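378aa long hypothetical citrate synthase (Sulfolobus tokodaii, PDB 1VGM) is a hypothetical protein of the citrate synthase family, a largely helical chain that assembles with a second copy of itself. Local coordinates at residues Pro110-Ala115 with Tyr204-Ala209; Thr116-Ala121 with Tyr350-His355; Lys241-Lys246 with Asp302-Lys307; Ser252-Phe257 with Glu294-Leu299. All coordinates share one frame; numbering follows the deposited sequence.

Interaction 1 (Pro110-Ala115 with Tyr204-Ala209)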
# COMPACT_ATOMS: atom_id res chain seq x y z
N PRO A 110 2.68 7.55 14.00
CA PRO A 110 1.70 7.56 15.10
C PRO A 110 1.29 6.16 15.54
O PRO A 110 1.14 5.25 14.72
CB PRO A 110 0.53 8.33 14.51
CG PRO A 110 0.58 8.00 13.04
CD PRO A 110 2.07 7.93 12.72
N LYS A 111 1.12 5.99 16.85
CA LYS A 111 0.54 4.77 17.40
C LYS A 111 -0.97 4.80 17.30
O LYS A 111 -1.59 5.87 17.42
CB LYS A 111 0.94 4.62 18.87
CG LYS A 111 2.41 4.34 19.10
CD LYS A 111 2.68 4.21 20.60
CE LYS A 111 4.17 4.22 20.91
NZ LYS A 111 4.38 4.07 22.38
N TRP A 112 -1.57 3.64 17.09
CA TRP A 112 -3.01 3.50 17.24
C TRP A 112 -3.41 3.60 18.71
O TRP A 112 -2.78 3.00 19.59
CB TRP A 112 -3.47 2.15 16.68
CG TRP A 112 -3.36 2.04 15.18
CD1 TRP A 112 -2.29 1.57 14.47
CD2 TRP A 112 -4.38 2.36 14.22
NE1 TRP A 112 -2.59 1.57 13.12
CE2 TRP A 112 -3.86 2.05 12.94
CE3 TRP A 112 -5.69 2.86 14.32
CZ2 TRP A 112 -4.61 2.22 11.77
CZ3 TRP A 112 -6.43 3.02 13.14
CH2 TRP A 112 -5.89 2.70 11.89
N ASN A 113 -4.48 4.35 18.97
CA ASN A 113 -4.93 4.63 20.33
C ASN A 113 -6.35 5.17 20.23
O ASN A 113 -6.58 6.22 19.64
CB ASN A 113 -4.02 5.68 20.97
CG ASN A 113 -4.37 5.95 22.42
OD1 ASN A 113 -5.55 6.07 22.77
ND2 ASN A 113 -3.35 6.04 23.27
N ARG A 114 -7.31 4.45 20.78
CA ARG A 114 -8.70 4.82 20.56
C ARG A 114 -9.04 6.15 21.22
O ARG A 114 -10.07 6.76 20.91
CB ARG A 114 -9.63 3.72 21.06
CG ARG A 114 -9.48 3.36 22.52
CD ARG A 114 -10.30 2.12 22.86
NE ARG A 114 -11.73 2.34 22.69
CZ ARG A 114 -12.44 3.23 23.37
NH1 ARG A 114 -13.75 3.34 23.16
NH2 ARG A 114 -11.86 4.01 24.28
N ALA A 115 -8.18 6.63 22.11
CA ALA A 115 -8.36 7.96 22.69
C ALA A 115 -7.90 9.07 21.75
O ALA A 115 -8.29 10.22 21.93
CB ALA A 115 -7.63 8.07 24.03
N TYR A 204 -0.64 6.72 8.62
CA TYR A 204 -0.10 7.36 7.43
C TYR A 204 0.30 6.32 6.38
O TYR A 204 0.08 6.52 5.19
CB TYR A 204 1.12 8.21 7.78
CG TYR A 204 0.78 9.52 8.43
CD1 TYR A 204 0.93 9.70 9.80
CD2 TYR A 204 0.29 10.59 7.67
CE1 TYR A 204 0.61 10.91 10.41
CE2 TYR A 204 -0.03 11.81 8.27
CZ TYR A 204 0.13 11.96 9.64
OH TYR A 204 -0.18 13.16 10.24
N SER A 205 0.90 5.22 6.83
CA SER A 205 1.25 4.13 5.92
C SER A 205 0.01 3.41 5.38
O SER A 205 0.05 2.84 4.29
CB SER A 205 2.17 3.14 6.63
OG SER A 205 3.37 3.77 7.06
N CYS A 206 -1.09 3.42 6.13
CA CYS A 206 -2.34 2.86 5.61
C CYS A 206 -2.86 3.70 4.45
O CYS A 206 -3.43 3.18 3.50
CB CYS A 206 -3.41 2.80 6.70
SG CYS A 206 -3.02 1.64 8.02
N ILE A 207 -2.65 5.01 4.54
CA ILE A 207 -2.96 5.89 3.43
C ILE A 207 -1.96 5.71 2.29
O ILE A 207 -2.34 5.71 1.12
CB ILE A 207 -2.99 7.37 3.87
CG1 ILE A 207 -4.06 7.57 4.95
CG2 ILE A 207 -3.32 8.25 2.69
CD1 ILE A 207 -5.41 6.97 4.57
N VAL A 208 -0.69 5.55 2.63
CA VAL A 208 0.30 5.16 1.62
C VAL A 208 -0.23 4.01 0.76
O VAL A 208 -0.22 4.07 -0.47
CB VAL A 208 1.63 4.72 2.27
CG1 VAL A 208 2.52 4.05 1.23
CG2 VAL A 208 2.35 5.92 2.87
N ALA A 209 -0.69 2.95 1.42
CA ALA A 209 -1.16 1.75 0.72
C ALA A 209 -2.32 2.08 -0.22
O ALA A 209 -2.30 1.71 -1.39
CB ALA A 209 -1.58 0.70 1.74
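Tyr204 and Pro110 make the closest approach between the loop 110-115 and helix 203-214, and the tyrosine side chain is a convenient one to follow outward. Its CB does not aim at the loop. The first torsion (chi1 -77°) sets CG beside the backbone N and opposite the carbonyl carbon, and from there one long edge of the ring swings round to the proline. Tyr204 CD1 lies 3.6 Å from Pro110 CD and 3.7 Å from Pro110 CG. One step further out, Tyr204 CE1 is 3.9 Å from Pro110 CG. Pro110 CD sits at the ring edge, near the ring plane, and the two side chains cross at about a right angle, so the pyrrolidine meets C-H groups rather than a pi face. Leu104, Ala105, Ile124 and Lys127 of the neighbouring helices pack round the same tyrosine.

A second, lighter touch follows two residues further along the helix. Cys206 turns its CB to the loop, and SG stands 4.1 Å from Trp112 CZ2, again at the edge of the ring and near its plane. The hydrogen bond from Trp112 NE1 to the backbone O of Ser201 helps fix the rotation of the indole. Farther along the loop, Asn113 OD1 accepts from Ala115 N at 2.8 Å, an Asx turn that leads toward helix 117-139.

Beyond the contact, Ser205 OG bonds to Glu98 of the second subunit and Val208 packs on Val208 of that subunit. The arrangement illustrates how an interhelical loop closes over a dimer-interface helix, consistent with the all-alpha large domain of the citrate synthase fold.

Interaction 2 (Thr116-Ala121 with Tyr350-His355)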
# COMPACT_ATOMS: atom_id res chain seq x y z
N THR A 116 -7.08 8.75 20.76
CA THR A 116 -6.56 9.80 19.88
C THR A 116 -6.75 9.55 18.38
O THR A 116 -6.41 10.41 17.56
CB THR A 116 -5.05 10.08 20.13
OG1 THR A 116 -4.31 8.87 19.94
CG2 THR A 116 -4.82 10.58 21.53
N ASN A 117 -7.28 8.39 18.01
CA ASN A 117 -7.32 8.01 16.60
C ASN A 117 -8.09 9.04 15.77
O ASN A 117 -7.68 9.37 14.67
CB ASN A 117 -7.96 6.63 16.43
CG ASN A 117 -6.99 5.50 16.76
OD1 ASN A 117 -5.78 5.69 16.78
ND2 ASN A 117 -7.54 4.31 17.01
N LYS A 118 -9.20 9.54 16.31
CA LYS A 118 -10.10 10.42 15.55
C LYS A 118 -9.47 11.79 15.36
O LYS A 118 -9.56 12.38 14.29
CB LYS A 118 -11.44 10.59 16.28
CG LYS A 118 -12.39 9.40 16.13
CD LYS A 118 -13.68 9.61 16.92
CE LYS A 118 -13.56 9.08 18.33
NZ LYS A 118 -13.68 7.59 18.38
N GLU A 119 -8.83 12.29 16.41
CA GLU A 119 -8.14 13.56 16.32
C GLU A 119 -6.94 13.44 15.36
O GLU A 119 -6.65 14.38 14.61
CB GLU A 119 -7.67 13.99 17.71
CG GLU A 119 -8.82 14.32 18.67
CD GLU A 119 -9.65 13.10 19.08
OE1 GLU A 119 -9.06 12.00 19.23
OE2 GLU A 119 -10.89 13.24 19.25
N LEU A 120 -6.27 12.30 15.37
CA LEU A 120 -5.17 12.05 14.43
C LEU A 120 -5.67 12.02 12.98
O LEU A 120 -5.01 12.54 12.10
CB LEU A 120 -4.46 10.73 14.76
CG LEU A 120 -3.44 10.24 13.71
CD1 LEU A 120 -2.29 11.24 13.63
CD2 LEU A 120 -2.91 8.86 14.08
N ALA A 121 -6.84 11.42 12.76
CA ALA A 121 -7.49 11.47 11.45
C ALA A 121 -7.69 12.89 10.92
O ALA A 121 -7.45 13.16 9.74
CB ALA A 121 -8.83 10.74 11.51
N TYR A 350 -12.30 -0.56 11.29
CA TYR A 350 -11.68 -1.88 11.23
C TYR A 350 -10.83 -2.14 12.47
O TYR A 350 -10.99 -3.17 13.13
CB TYR A 350 -10.80 -2.03 9.99
CG TYR A 350 -10.43 -3.47 9.72
CD1 TYR A 350 -11.36 -4.36 9.17
CD2 TYR A 350 -9.16 -3.96 10.02
CE1 TYR A 350 -11.04 -5.69 8.93
CE2 TYR A 350 -8.82 -5.30 9.78
CZ TYR A 350 -9.77 -6.16 9.23
OH TYR A 350 -9.47 -7.49 9.00
N VAL A 351 -9.92 -1.22 12.78
CA VAL A 351 -8.98 -1.45 13.86
C VAL A 351 -9.69 -1.45 15.21
O VAL A 351 -9.47 -2.33 16.03
CB VAL A 351 -7.84 -0.40 13.87
CG1 VAL A 351 -6.97 -0.59 15.10
CG2 VAL A 351 -7.01 -0.54 12.62
N GLU A 352 -10.57 -0.48 15.43
CA GLU A 352 -11.21 -0.36 16.75
C GLU A 352 -12.32 -1.38 17.00
O GLU A 352 -12.54 -1.79 18.16
CB GLU A 352 -11.75 1.04 16.96
CG GLU A 352 -10.66 2.09 16.95
CD GLU A 352 -11.18 3.45 17.35
OE1 GLU A 352 -12.41 3.60 17.45
OE2 GLU A 352 -10.36 4.37 17.57
N GLU A 353 -13.01 -1.80 15.95
CA GLU A 353 -14.22 -2.59 16.14
C GLU A 353 -14.26 -3.96 15.47
O GLU A 353 -15.10 -4.80 15.83
CB GLU A 353 -15.44 -1.79 15.69
CG GLU A 353 -15.73 -0.53 16.51
CD GLU A 353 -16.93 0.25 15.97
OE1 GLU A 353 -18.03 -0.34 15.86
OE2 GLU A 353 -16.78 1.46 15.65
N GLN A 354 -13.39 -4.21 14.49
CA GLN A 354 -13.48 -5.44 13.71
C GLN A 354 -12.14 -6.10 13.42
O GLN A 354 -12.02 -6.81 12.41
CB GLN A 354 -14.16 -5.17 12.38
CG GLN A 354 -15.50 -4.48 12.45
CD GLN A 354 -16.05 -4.18 11.07
OE1 GLN A 354 -16.37 -5.08 10.30
NE2 GLN A 354 -16.15 -2.89 10.75
N HIS A 355 -11.14 -5.88 14.26
CA HIS A 355 -9.78 -6.15 13.81
C HIS A 355 -9.48 -7.63 13.70
O HIS A 355 -9.81 -8.41 14.58
CB HIS A 355 -8.74 -5.52 14.72
CG HIS A 355 -7.34 -5.84 14.28
ND1 HIS A 355 -6.64 -6.92 14.77
CD2 HIS A 355 -6.56 -5.28 13.32
CE1 HIS A 355 -5.49 -7.03 14.12
NE2 HIS A 355 -5.42 -6.05 13.24
O HOH W 1 -11.13 6.81 18.38
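Asn117 ND2 donates to Glu352 OE2 over 2.9 Å, with an N-H...O angle of 157°, and this bond joins the first turn of helix 117-139 to the last turn of helix 331-353 in the largely helical citrate synthase fold. The two side chains come from opposite directions. Their amide and carboxylate planes are nearly coplanar, 30° apart, and the oxygen lies close to the amide plane. OE2 receives the N-H on its anti lone pair, the one turned away from OE1. The other end of the amide is also engaged: Asn117 OD1 accepts from Asn113 N, which settles the orientation of the group and turns ND2 to the glutamate.

OE2 has a further partner in a water, which lies 2.7 Å from Glu352 OE2. The same water accepts from Lys118 NZ at 2.7 Å. Lys118 therefore reaches the carboxylate through a bridge; its NZ is 4.3 Å from Glu352 OE1, too far for a salt bridge, although the positive charge would probably still help to keep the glutamate ionised.

Glu352 spans the gap because its chain runs extended beyond CG (chi2 -172°), carrying the carboxylate straight out from its helix. Away from the polar centre the two helical segments stand well apart, and Trp112 of the preceding loop packs on both Asn117 and Val351, filling in between them. The aliphatic part of the asparagine takes a share too, with Asn117 CB 3.5 Å from Glu352 OE2.

Interaction 3 (Lys241-Lys246 with Asp302-Lys307)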
# COMPACT_ATOMS: atom_id res chain seq x y z
N LYS A 241 -21.03 14.25 -34.15
CA LYS A 241 -20.07 13.55 -34.99
C LYS A 241 -19.17 12.63 -34.15
O LYS A 241 -18.97 11.46 -34.51
CB LYS A 241 -19.21 14.58 -35.74
CG LYS A 241 -18.06 14.00 -36.54
CD LYS A 241 -17.24 15.10 -37.18
CE LYS A 241 -16.33 14.57 -38.28
NZ LYS A 241 -15.86 15.66 -39.19
N TRP A 242 -18.64 13.15 -33.05
CA TRP A 242 -17.71 12.42 -32.19
C TRP A 242 -18.38 11.19 -31.58
O TRP A 242 -17.82 10.09 -31.59
CB TRP A 242 -17.21 13.34 -31.07
CG TRP A 242 -16.21 12.70 -30.15
CD1 TRP A 242 -14.85 12.75 -30.26
CD2 TRP A 242 -16.50 11.96 -28.95
NE1 TRP A 242 -14.27 12.07 -29.20
CE2 TRP A 242 -15.26 11.58 -28.39
CE3 TRP A 242 -17.68 11.58 -28.30
CZ2 TRP A 242 -15.16 10.85 -27.20
CZ3 TRP A 242 -17.58 10.86 -27.11
CH2 TRP A 242 -16.33 10.50 -26.57
N PHE A 243 -19.58 11.38 -31.05
CA PHE A 243 -20.32 10.30 -30.42
C PHE A 243 -20.56 9.14 -31.38
O PHE A 243 -20.37 7.98 -31.03
CB PHE A 243 -21.66 10.83 -29.90
CG PHE A 243 -22.40 9.87 -29.02
CD1 PHE A 243 -23.26 8.92 -29.57
CD2 PHE A 243 -22.25 9.92 -27.64
CE1 PHE A 243 -23.95 8.03 -28.74
CE2 PHE A 243 -22.93 9.03 -26.81
CZ PHE A 243 -23.79 8.09 -27.36
N GLU A 244 -21.01 9.45 -32.60
CA GLU A 244 -21.31 8.41 -33.58
C GLU A 244 -20.03 7.67 -33.96
O GLU A 244 -20.01 6.45 -34.08
CB GLU A 244 -21.97 9.02 -34.83
CG GLU A 244 -22.20 8.02 -35.97
CD GLU A 244 -23.28 6.99 -35.66
OE1 GLU A 244 -23.33 5.93 -36.34
OE2 GLU A 244 -24.10 7.24 -34.75
N GLU A 245 -18.95 8.43 -34.13
CA GLU A 245 -17.69 7.86 -34.58
C GLU A 245 -17.03 6.99 -33.51
O GLU A 245 -16.70 5.83 -33.75
CB GLU A 245 -16.73 8.98 -35.00
CG GLU A 245 -15.38 8.50 -35.50
CD GLU A 245 -14.42 9.64 -35.77
OE1 GLU A 245 -13.21 9.47 -35.55
OE2 GLU A 245 -14.87 10.71 -36.22
N LYS A 246 -16.84 7.56 -32.32
CA LYS A 246 -16.07 6.87 -31.29
C LYS A 246 -16.91 5.84 -30.55
O LYS A 246 -16.43 4.74 -30.25
CB LYS A 246 -15.51 7.89 -30.30
CG LYS A 246 -14.44 8.79 -30.89
CD LYS A 246 -13.21 7.99 -31.32
CE LYS A 246 -11.94 8.83 -31.29
NZ LYS A 246 -11.79 9.70 -32.50
N ASP A 302 -29.95 8.56 -24.32
CA ASP A 302 -30.72 7.99 -25.43
C ASP A 302 -30.20 6.61 -25.83
O ASP A 302 -30.97 5.71 -26.17
CB ASP A 302 -30.68 8.91 -26.65
CG ASP A 302 -31.40 10.22 -26.44
OD1 ASP A 302 -32.18 10.33 -25.47
OD2 ASP A 302 -31.18 11.15 -27.24
N THR A 303 -28.88 6.45 -25.80
CA THR A 303 -28.27 5.22 -26.29
C THR A 303 -28.30 4.12 -25.22
O THR A 303 -28.60 2.96 -25.52
CB THR A 303 -26.81 5.46 -26.72
OG1 THR A 303 -26.79 6.31 -27.86
CG2 THR A 303 -26.14 4.15 -27.08
N PHE A 304 -28.00 4.49 -23.98
CA PHE A 304 -27.66 3.52 -22.95
C PHE A 304 -28.66 3.49 -21.79
O PHE A 304 -28.64 2.57 -20.97
CB PHE A 304 -26.27 3.80 -22.39
CG PHE A 304 -25.17 3.67 -23.40
CD1 PHE A 304 -24.40 4.77 -23.75
CD2 PHE A 304 -24.89 2.44 -23.99
CE1 PHE A 304 -23.36 4.66 -24.65
CE2 PHE A 304 -23.84 2.31 -24.90
CZ PHE A 304 -23.08 3.42 -25.23
N GLY A 305 -29.52 4.49 -21.72
CA GLY A 305 -30.47 4.56 -20.62
C GLY A 305 -31.25 3.27 -20.48
O GLY A 305 -31.49 2.80 -19.37
N SER A 306 -31.63 2.69 -21.61
CA SER A 306 -32.50 1.52 -21.61
C SER A 306 -31.77 0.29 -21.08
O SER A 306 -32.40 -0.70 -20.70
CB SER A 306 -33.01 1.25 -23.04
OG SER A 306 -32.07 0.49 -23.78
N LYS A 307 -30.44 0.34 -21.06
CA LYS A 307 -29.66 -0.67 -20.37
C LYS A 307 -29.26 -0.21 -18.97
O LYS A 307 -28.30 -0.71 -18.40
CB LYS A 307 -28.41 -1.02 -21.17
CG LYS A 307 -28.64 -2.04 -22.28
CD LYS A 307 -29.62 -1.52 -23.32
CE LYS A 307 -29.66 -2.43 -24.55
NZ LYS A 307 -28.32 -2.57 -25.18
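Phe243 swings its ring out toward Thr303 because CG lies opposite the backbone N (chi1 -170°), while the threonine turns OG1 to the phenylalanine by placing it beside its own backbone N (chi1 -67°). The two side chains slide past each other in opposite directions. They pack helix 239-249 against the C-terminal part of helix 284-304, a helix-to-helix contact in what is probably the small domain of the citrate synthase fold.

Thr303 OG1 comes in at the rim of the Phe243 ring, near its plane, 3.4 Å from Phe243 CE1. The next ring atom, Phe243 CZ, is 3.5 Å from the same oxygen. A hydroxyl beside C-H groups needs another polar partner, and Thr303 OG1 has one in the backbone O of Leu299, one helical turn back on its own helix.

The methyl branch of the threonine serves a different neighbour. Thr303 CG2 lies over the centre of the Phe304 ring, 3.5 Å above its plane. On the opposite face Arg253 approaches in a cation-pi interaction, so this ring is sandwiched between a methyl group and a guanidinium. Phe304 also extends the apolar patch across to the first helix, where its CE1 is 4.4 Å from Phe243 CZ, the rings meeting obliquely.

Behind Phe243 the helix widens into a pi-type turn at 243-246. Trp242, whose NE1 bonds to Glu232, packs on Ile296 of the other helix, and one face of its indole is covered from within the same segment: Lys246 CG stands 3.7 Å above the plane, offset toward the rim.

Interaction 4 (Ser252-Phe257 with Glu294-Leu299)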
# COMPACT_ATOMS: atom_id res chain seq x y z
N SER A 252 -16.35 2.11 -28.68
CA SER A 252 -15.56 2.50 -27.52
C SER A 252 -16.48 2.82 -26.33
O SER A 252 -17.66 3.12 -26.52
CB SER A 252 -14.71 3.72 -27.89
OG SER A 252 -13.96 4.20 -26.79
N ARG A 253 -15.95 2.73 -25.11
CA ARG A 253 -16.76 3.01 -23.93
C ARG A 253 -16.90 4.52 -23.72
O ARG A 253 -15.93 5.26 -23.85
CB ARG A 253 -16.15 2.37 -22.68
CG ARG A 253 -17.18 1.89 -21.65
CD ARG A 253 -17.86 3.06 -20.92
NE ARG A 253 -19.17 2.71 -20.38
CZ ARG A 253 -20.28 2.59 -21.11
NH1 ARG A 253 -20.24 2.77 -22.43
NH2 ARG A 253 -21.43 2.30 -20.53
N LEU A 254 -18.11 4.96 -23.41
CA LEU A 254 -18.36 6.34 -23.01
C LEU A 254 -17.94 6.53 -21.55
O LEU A 254 -18.58 6.01 -20.64
CB LEU A 254 -19.84 6.68 -23.19
CG LEU A 254 -20.30 8.09 -22.81
CD1 LEU A 254 -19.52 9.15 -23.61
CD2 LEU A 254 -21.80 8.22 -23.06
N MET A 255 -16.85 7.27 -21.35
CA MET A 255 -16.26 7.44 -20.02
C MET A 255 -17.13 8.38 -19.19
O MET A 255 -17.54 9.44 -19.66
CB MET A 255 -14.86 8.02 -20.14
CG MET A 255 -13.74 7.09 -19.73
SD MET A 255 -13.77 5.49 -20.56
CE MET A 255 -14.45 4.46 -19.29
N GLY A 256 -17.41 8.00 -17.94
CA GLY A 256 -18.28 8.81 -17.11
C GLY A 256 -19.71 8.31 -17.12
O GLY A 256 -20.58 8.85 -16.42
N PHE A 257 -19.97 7.27 -17.91
CA PHE A 257 -21.26 6.58 -17.89
C PHE A 257 -21.10 5.19 -17.30
O PHE A 257 -20.05 4.56 -17.45
CB PHE A 257 -21.82 6.47 -19.31
CG PHE A 257 -22.81 7.56 -19.67
CD1 PHE A 257 -22.41 8.88 -19.74
CD2 PHE A 257 -24.13 7.24 -19.93
CE1 PHE A 257 -23.32 9.89 -20.08
CE2 PHE A 257 -25.05 8.23 -20.26
CZ PHE A 257 -24.64 9.56 -20.33
N GLU A 294 -23.16 18.32 -21.75
CA GLU A 294 -24.62 18.22 -21.81
C GLU A 294 -25.11 17.42 -23.01
O GLU A 294 -26.00 16.58 -22.89
CB GLU A 294 -25.25 19.60 -21.91
CG GLU A 294 -25.27 20.43 -20.65
CD GLU A 294 -26.14 21.65 -20.81
OE1 GLU A 294 -27.29 21.63 -20.33
OE2 GLU A 294 -25.68 22.64 -21.43
N ARG A 295 -24.55 17.72 -24.18
CA ARG A 295 -25.01 17.09 -25.40
C ARG A 295 -24.62 15.63 -25.38
O ARG A 295 -25.39 14.77 -25.77
CB ARG A 295 -24.39 17.77 -26.63
CG ARG A 295 -24.80 17.15 -27.97
CD ARG A 295 -26.32 17.15 -28.15
NE ARG A 295 -26.74 16.62 -29.44
CZ ARG A 295 -28.00 16.40 -29.80
NH1 ARG A 295 -28.99 16.69 -28.96
NH2 ARG A 295 -28.28 15.90 -31.00
N ILE A 296 -23.41 15.36 -24.91
CA ILE A 296 -22.94 13.98 -24.81
C ILE A 296 -23.80 13.21 -23.82
O ILE A 296 -24.10 12.03 -24.03
CB ILE A 296 -21.46 13.92 -24.35
CG1 ILE A 296 -20.55 14.55 -25.42
CG2 ILE A 296 -21.07 12.48 -24.08
CD1 ILE A 296 -20.64 13.86 -26.77
N GLU A 297 -24.20 13.87 -22.74
CA GLU A 297 -25.06 13.23 -21.75
C GLU A 297 -26.38 12.82 -22.38
O GLU A 297 -26.86 11.70 -22.16
CB GLU A 297 -25.32 14.17 -20.57
CG GLU A 297 -26.23 13.55 -19.51
CD GLU A 297 -26.81 14.58 -18.56
OE1 GLU A 297 -26.21 15.67 -18.43
OE2 GLU A 297 -27.86 14.31 -17.95
N LYS A 298 -26.98 13.71 -23.17
CA LYS A 298 -28.22 13.40 -23.87
C LYS A 298 -28.09 12.21 -24.83
O LYS A 298 -28.88 11.27 -24.77
CB LYS A 298 -28.72 14.63 -24.64
CG LYS A 298 -30.12 14.48 -25.22
CD LYS A 298 -31.14 14.14 -24.13
CE LYS A 298 -31.21 15.21 -23.04
NZ LYS A 298 -32.35 16.16 -23.24
N LEU A 299 -27.10 12.26 -25.72
CA LEU A 299 -26.86 11.14 -26.63
C LEU A 299 -26.60 9.87 -25.83
O LEU A 299 -27.12 8.80 -26.15
CB LEU A 299 -25.68 11.45 -27.54
CG LEU A 299 -25.86 12.73 -28.36
CD1 LEU A 299 -24.55 13.09 -29.06
CD2 LEU A 299 -26.99 12.53 -29.38
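A type II beta turn from Leu254 to Phe257 presents its two end residues to helix 284-304, in what is probably the small domain of the citrate synthase fold. Gly256 occupies the third position with a positive phi of 97°, and the turn is closed by a weak bond from Phe257 N to Leu254 O, 3.3 Å long.

Leu254 reaches across with one methyl and backs the turn with the other. Its CG stands opposite the backbone N (chi1 180°), which extends the branch to the helix, and Leu254 CD1 meets Ile296 CG2 at 3.7 Å; the two side chains cross obliquely. The second methyl, Leu254 CD2, lies 3.4 Å above the ring plane of Phe257, toward the rim.

The Phe257 ring points its far end at the helix backbone. Elsewhere the ring makes an edge-to-face stack with Phe315. Glu297 turns its CB from the loop, and its carboxylate is engaged by Lys273 and Tyr316, while its backbone faces the phenylalanine. The closest meeting is of ring edge with carbonyl: Phe257 CZ lies 3.6 Å from Glu297 O, near the ring plane.

In the fold
The four contacts form two neighbouring pairs on opposite sides of the chain's centre. In interactions 1 and 2, centres 8 Å apart, loop 110-115 runs into the start of helix 117-139, and Trp112 and Pro110 of the first pack on Val351 and Leu120 of the second. Interactions 3 and 4, 7 Å apart between centres, both use helix 284-304, and Phe243 touches Leu254 and Leu299. Between the pairs the centres lie 40 to 45 Å apart. Interaction 4 is buried and mainly apolar; the others are partly buried. Only interaction 2 has a hydrogen bond across its segments, amide to carboxylate, with a water bridging to a lysine, whereas interactions 1 and 3 rest on ring edges.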